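Local coordinates for predicted protein (PDB 4MEA), which probably hydrolyses epoxides as a secreted Cif-type virulence factor of Acinetobacter with the alpha/beta hydrolase fold, at residues E45-H50 and S112-G117; I265-L270 and A293-I298. All blocks are in the same frame, centred on the assembly; numbering follows the deposited sequence.

Contact 1 (E45-H50 and S112-G117); sequences EGVKLH and SKILIG
In this alpha/beta hydrolase fold the chain's first beta hairpin, strands 37-44 and 47-54, lays its tight turn and one face against helix 108-123, with Glu-45, Val-47 and Leu-49 gathered round Ile-114. Glu-45 and Gly-46 are the two central residues of a type I' turn, and the positive phi of Glu-45 (56°) belongs to that reversal. The axes of strand 47-50 and helix 112-117 run at 61° to each other, 10.2 Å apart at their closest.

Ile-114 serves the hairpin with both branches. Its CG1 arm lies near the turn, where CG1 meets Glu-45 CB at 4.0 Å, and continues to CD1, which meets Val-47 CG2 at 4.1 Å with the two side chains nearly perpendicular. Its CG2 methyl faces the next inward residue of the strand, 4.0 Å from Leu-49 CD1. That same Leu-49 CD1 reaches on to Leu-115 CD2 at 4.4 Å, a looser touch one residue along the helix. Ser-44, just before the turn, adds a polar tie, its OG hydrogen-bonding to Ile-114 O, while Ile-101 from a loop also packs on the Ile-114 side chain.

On the solvent side the Glu-45 chain is bent at chi2, which turns its carboxylate along the helix surface, and the Lys-113 chain crosses it at about a right angle. Lys-113 departs from an extended form at chi3 (98°), bringing CE over the face of the Glu-45 carboxylate, almost straight above CD, with NZ on the same side. Because the ammonium approaches over that face rather than head-on, the long salt bridge from Lys-113 NZ to Glu-45 OE1, 3.7 Å, is probably a weak one; the closest touch is Lys-113 CE to Glu-45 CD at 3.4 Å.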
loop_
_atom_site.group_PDB
_atom_site.type_symbol
_atom_site.label_atom_id
_atom_site.label_comp_id
_atom_site.label_asym_id
_atom_site.label_seq_id
_atom_site.Cartn_x
_atom_site.Cartn_y
_atom_site.Cartn_z
ATOM N N GLU A 45 -27.487 -10.724 -15.747
ATOM C CA GLU A 45 -26.868 -9.689 -16.566
ATOM C C GLU A 45 -25.652 -10.242 -17.303
ATOM O O GLU A 45 -24.672 -9.536 -17.517
ATOM C CB GLU A 45 -26.479 -8.459 -15.725
ATOM C CG GLU A 45 -27.564 -7.941 -14.767
ATOM C CD GLU A 45 -28.823 -7.433 -15.474
ATOM O OE1 GLU A 45 -28.775 -7.166 -16.696
ATOM O OE2 GLU A 45 -29.867 -7.300 -14.799
ATOM N N GLY A 46 -25.725 -11.511 -17.697
ATOM C CA GLY A 46 -24.655 -12.116 -18.466
ATOM C C GLY A 46 -23.494 -12.612 -17.617
ATOM O O GLY A 46 -22.475 -13.043 -18.156
ATOM N N VAL A 47 -23.643 -12.548 -16.295
ATOM C CA VAL A 47 -22.609 -13.038 -15.381
ATOM C C VAL A 47 -23.138 -14.272 -14.670
ATOM O O VAL A 47 -24.203 -14.225 -14.038
ATOM C CB VAL A 47 -22.198 -11.973 -14.326
ATOM C CG1 VAL A 47 -21.175 -12.549 -13.339
ATOM C CG2 VAL A 47 -21.636 -10.720 -15.004
ATOM N N LYS A 48 -22.412 -15.384 -14.790
ATOM C CA LYS A 48 -22.798 -16.607 -14.097
ATOM C C LYS A 48 -22.329 -16.583 -12.640
ATOM O O LYS A 48 -21.124 -16.649 -12.352
ATOM C CB LYS A 48 -22.266 -17.852 -14.813
ATOM C CG LYS A 48 -22.898 -19.146 -14.286
ATOM C CD LYS A 48 -22.460 -20.361 -15.081
ATOM C CE LYS A 48 -23.070 -20.358 -16.476
ATOM N NZ LYS A 48 -22.761 -21.628 -17.194
ATOM N N LEU A 49 -23.286 -16.475 -11.725
ATOM C CA LEU A 49 -22.968 -16.458 -10.299
ATOM C C LEU A 49 -23.088 -17.849 -9.685
ATOM O O LEU A 49 -24.012 -18.611 -9.998
ATOM C CB LEU A 49 -23.894 -15.494 -9.550
ATOM C CG LEU A 49 -23.939 -14.024 -9.971
ATOM C CD1 LEU A 49 -25.071 -13.333 -9.238
ATOM C CD2 LEU A 49 -22.618 -13.314 -9.703
ATOM N N HIS A 50 -22.137 -18.181 -8.819
ATOM C CA HIS A 50 -22.246 -19.382 -7.999
ATOM C C HIS A 50 -22.860 -19.009 -6.652
ATOM O O HIS A 50 -22.559 -17.956 -6.085
ATOM C CB HIS A 50 -20.873 -20.036 -7.801
ATOM C CG HIS A 50 -20.866 -21.145 -6.793
ATOM N ND1 HIS A 50 -20.196 -21.055 -5.591
ATOM C CD2 HIS A 50 -21.443 -22.372 -6.810
ATOM C CE1 HIS A 50 -20.358 -22.177 -4.913
ATOM N NE2 HIS A 50 -21.114 -22.992 -5.629
ATOM N N SER A 112 -24.254 -4.330 -7.593
ATOM C CA SER A 112 -25.583 -4.335 -6.975
ATOM C C SER A 112 -26.661 -4.752 -7.982
ATOM O O SER A 112 -27.609 -5.482 -7.645
ATOM C CB SER A 112 -25.914 -2.961 -6.392
ATOM O OG SER A 112 -25.303 -2.774 -5.122
ATOM N N LYS A 113 -26.525 -4.278 -9.216
ATOM C CA LYS A 113 -27.484 -4.629 -10.261
ATOM C C LYS A 113 -27.422 -6.125 -10.581
ATOM O O LYS A 113 -28.451 -6.786 -10.726
ATOM C CB LYS A 113 -27.248 -3.816 -11.538
ATOM C CG LYS A 113 -28.390 -3.966 -12.556
ATOM C CD LYS A 113 -28.102 -3.286 -13.887
ATOM C CE LYS A 113 -27.582 -4.286 -14.920
ATOM N NZ LYS A 113 -27.434 -3.698 -16.289
ATOM N N ILE A 114 -26.209 -6.655 -10.696
ATOM C CA ILE A 114 -26.028 -8.073 -10.979
ATOM C C ILE A 114 -26.568 -8.931 -9.836
ATOM O O ILE A 114 -27.271 -9.916 -10.061
ATOM C CB ILE A 114 -24.541 -8.406 -11.248
ATOM C CG1 ILE A 114 -24.091 -7.786 -12.579
ATOM C CG2 ILE A 114 -24.318 -9.929 -11.225
ATOM C CD1 ILE A 114 -22.592 -7.542 -12.678
ATOM N N LEU A 115 -26.258 -8.539 -8.604
ATOM C CA LEU A 115 -26.697 -9.290 -7.434
ATOM C C LEU A 115 -28.212 -9.281 -7.223
ATOM O O LEU A 115 -28.804 -10.324 -6.972
ATOM C CB LEU A 115 -25.989 -8.778 -6.175
ATOM C CG LEU A 115 -24.545 -9.261 -6.019
ATOM C CD1 LEU A 115 -23.809 -8.457 -4.942
ATOM C CD2 LEU A 115 -24.512 -10.759 -5.714
ATOM N N ILE A 116 -28.840 -8.113 -7.312
ATOM C CA ILE A 116 -30.270 -8.015 -7.010
ATOM C C ILE A 116 -31.102 -8.907 -7.940
ATOM O O ILE A 116 -32.065 -9.539 -7.510
ATOM C CB ILE A 116 -30.778 -6.550 -7.040
ATOM C CG1 ILE A 116 -32.197 -6.457 -6.467
ATOM C CG2 ILE A 116 -30.717 -5.974 -8.455
ATOM C CD1 ILE A 116 -32.322 -6.987 -5.057
ATOM N N GLY A 117 -30.701 -8.981 -9.204
ATOM C CA GLY A 117 -31.400 -9.806 -10.170
ATOM C C GLY A 117 -31.415 -11.268 -9.765
ATOM O O GLY A 117 -32.438 -11.944 -9.882
#

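Contact 2 (I265-L270 and A293-I298)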
loop_
_atom_site.group_PDB
_atom_site.type_symbol
_atom_site.label_atom_id
_atom_site.label_comp_id
_atom_site.label_asym_id
_atom_site.label_seq_id
_atom_site.Cartn_x
_atom_site.Cartn_y
_atom_site.Cartn_z
ATOM N N ILE A 265 -34.434 1.482 7.035
ATOM C CA ILE A 265 -34.716 0.187 7.641
ATOM C C ILE A 265 -33.701 -0.023 8.755
ATOM O O ILE A 265 -32.656 0.632 8.771
ATOM C CB ILE A 265 -34.570 -0.972 6.626
ATOM C CG1 ILE A 265 -33.132 -1.066 6.116
ATOM C CG2 ILE A 265 -35.555 -0.820 5.459
ATOM C CD1 ILE A 265 -32.846 -2.354 5.324
ATOM N N PRO A 266 -34.002 -0.931 9.697
ATOM C CA PRO A 266 -33.033 -1.221 10.753
ATOM C C PRO A 266 -31.727 -1.723 10.138
ATOM O O PRO A 266 -31.748 -2.520 9.197
ATOM C CB PRO A 266 -33.712 -2.336 11.553
ATOM C CG PRO A 266 -35.187 -2.163 11.266
ATOM C CD PRO A 266 -35.242 -1.719 9.843
ATOM N N SER A 267 -30.603 -1.251 10.660
ATOM C CA SER A 267 -29.306 -1.670 10.154
ATOM C C SER A 267 -28.350 -1.933 11.308
ATOM O O SER A 267 -28.550 -1.443 12.422
ATOM C CB SER A 267 -28.731 -0.614 9.218
ATOM O OG SER A 267 -28.495 0.602 9.903
ATOM N N MET A 268 -27.321 -2.725 11.041
ATOM C CA MET A 268 -26.299 -3.008 12.036
ATOM C C MET A 268 -24.908 -2.898 11.429
ATOM O O MET A 268 -24.684 -3.345 10.298
ATOM C CB MET A 268 -26.488 -4.409 12.632
ATOM C CG MET A 268 -25.378 -4.813 13.613
ATOM S SD MET A 268 -25.809 -6.201 14.681
ATOM C CE MET A 268 -25.962 -7.538 13.498
ATOM N N ALA A 269 -23.995 -2.282 12.181
ATOM C CA ALA A 269 -22.564 -2.407 11.944
ATOM C C ALA A 269 -22.043 -3.436 12.934
ATOM O O ALA A 269 -22.187 -3.277 14.145
ATOM C CB ALA A 269 -21.855 -1.075 12.136
ATOM N N LEU A 270 -21.469 -4.512 12.411
ATOM C CA LEU A 270 -20.956 -5.591 13.245
ATOM C C LEU A 270 -19.492 -5.793 12.878
ATOM O O LEU A 270 -19.168 -6.148 11.747
ATOM C CB LEU A 270 -21.785 -6.865 13.018
ATOM C CG LEU A 270 -21.317 -8.201 13.582
ATOM C CD1 LEU A 270 -21.214 -8.167 15.110
ATOM C CD2 LEU A 270 -22.276 -9.314 13.130
ATOM N N ALA A 293 -32.312 5.339 16.066
ATOM C CA ALA A 293 -33.069 4.384 16.862
ATOM C C ALA A 293 -33.143 3.030 16.168
ATOM O O ALA A 293 -33.390 2.010 16.806
ATOM C CB ALA A 293 -34.468 4.917 17.155
ATOM N N GLN A 294 -32.926 3.026 14.857
ATOM C CA GLN A 294 -32.969 1.787 14.076
ATOM C C GLN A 294 -31.593 1.133 13.921
ATOM O O GLN A 294 -31.479 0.029 13.381
ATOM C CB GLN A 294 -33.529 2.060 12.683
ATOM C CG GLN A 294 -34.960 2.533 12.638
ATOM C CD GLN A 294 -35.422 2.743 11.209
ATOM O OE1 GLN A 294 -34.914 3.619 10.500
ATOM N NE2 GLN A 294 -36.376 1.922 10.769
ATOM N N TYR A 295 -30.558 1.816 14.401
ATOM C CA TYR A 295 -29.170 1.420 14.151
ATOM C C TYR A 295 -28.515 0.715 15.342
ATOM O O TYR A 295 -28.496 1.241 16.461
ATOM C CB TYR A 295 -28.356 2.659 13.765
ATOM C CG TYR A 295 -26.868 2.425 13.597
ATOM C CD1 TYR A 295 -26.386 1.587 12.599
ATOM C CD2 TYR A 295 -25.946 3.058 14.422
ATOM C CE1 TYR A 295 -25.030 1.376 12.434
ATOM C CE2 TYR A 295 -24.579 2.860 14.255
ATOM C CZ TYR A 295 -24.130 2.012 13.258
ATOM O OH TYR A 295 -22.779 1.793 13.076
ATOM N N THR A 296 -27.976 -0.474 15.087
ATOM C CA THR A 296 -27.249 -1.240 16.094
ATOM C C THR A 296 -25.770 -1.320 15.725
ATOM O O THR A 296 -25.417 -1.584 14.576
ATOM C CB THR A 296 -27.801 -2.673 16.219
ATOM O OG1 THR A 296 -29.148 -2.631 16.695
ATOM C CG2 THR A 296 -26.961 -3.495 17.184
ATOM N N ALA A 297 -24.908 -1.095 16.705
ATOM C CA ALA A 297 -23.466 -1.197 16.509
ATOM C C ALA A 297 -22.893 -2.176 17.517
ATOM O O ALA A 297 -23.040 -1.988 18.724
ATOM C CB ALA A 297 -22.814 0.160 16.684
ATOM N N ILE A 298 -22.238 -3.220 17.024
ATOM C CA ILE A 298 -21.614 -4.197 17.903
ATOM C C ILE A 298 -20.178 -4.432 17.479
ATOM O O ILE A 298 -19.904 -4.772 16.329
ATOM C CB ILE A 298 -22.389 -5.534 17.909
ATOM C CG1 ILE A 298 -23.787 -5.322 18.498
ATOM C CG2 ILE A 298 -21.609 -6.610 18.684
ATOM C CD1 ILE A 298 -24.683 -6.547 18.441
#
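A chi1 of 175° swings the Tyr-295 ring across to the neighbouring strand, where Ser-267 OG stands at its edge, 3.6 Å from Tyr-295 CD1, and Ala-269 CB comes to 3.2 Å from Tyr-295 OH. On the other sheet face Met-268 runs out extended and bends at chi3 (66°); its SD lies against both Thr-296 CG2 and Ile-298 CD1, 3.9 Å from each, the two methyls on one side of the sulfur. Leu-270 runs alongside Ile-298, its CD1 against Ile-298 CG2.

Strands 267-272 and 295-300 are the two parallel arms of a beta-alpha-beta unit, joined by helix 279-288. The ladder alternates: Ser-267 N gives to Gln-294 O at 3.1 Å, and then Thr-296 N to Ser-267 O, Ala-269 N to Thr-296 O and Ile-298 N to Ala-269 O follow, each at 2.9 Å. Tyr-295 OH bonds to Val-281 O and Gln-294 NE2 to Thr-264 O. The backbone thus supplies the directed bonds between the strands, while the side chains add mostly apolar contact and the tyrosine hydroxyl ties the strand to its crossover helix.

Both contacts belong to one mixed eight-stranded sheet but sit toward different ends of it. Contact 1 lies at the antiparallel end, where strand 47-54 is next to the outermost strand 37-44; contact 2 lies at the parallel end, with 295-300 outermost within the chain. Their centres are 27 Å apart and their nearest atoms about 11 Å, so they do not touch. Along the chain contact 1 is complete before contact 2 begins. The first sets a helix on the sheet; the second adds a strand to it. In alpha/beta hydrolases the loop after the last strand commonly carries the catalytic histidine, so contact 2 probably fixes the strand, 295-300, that leads there.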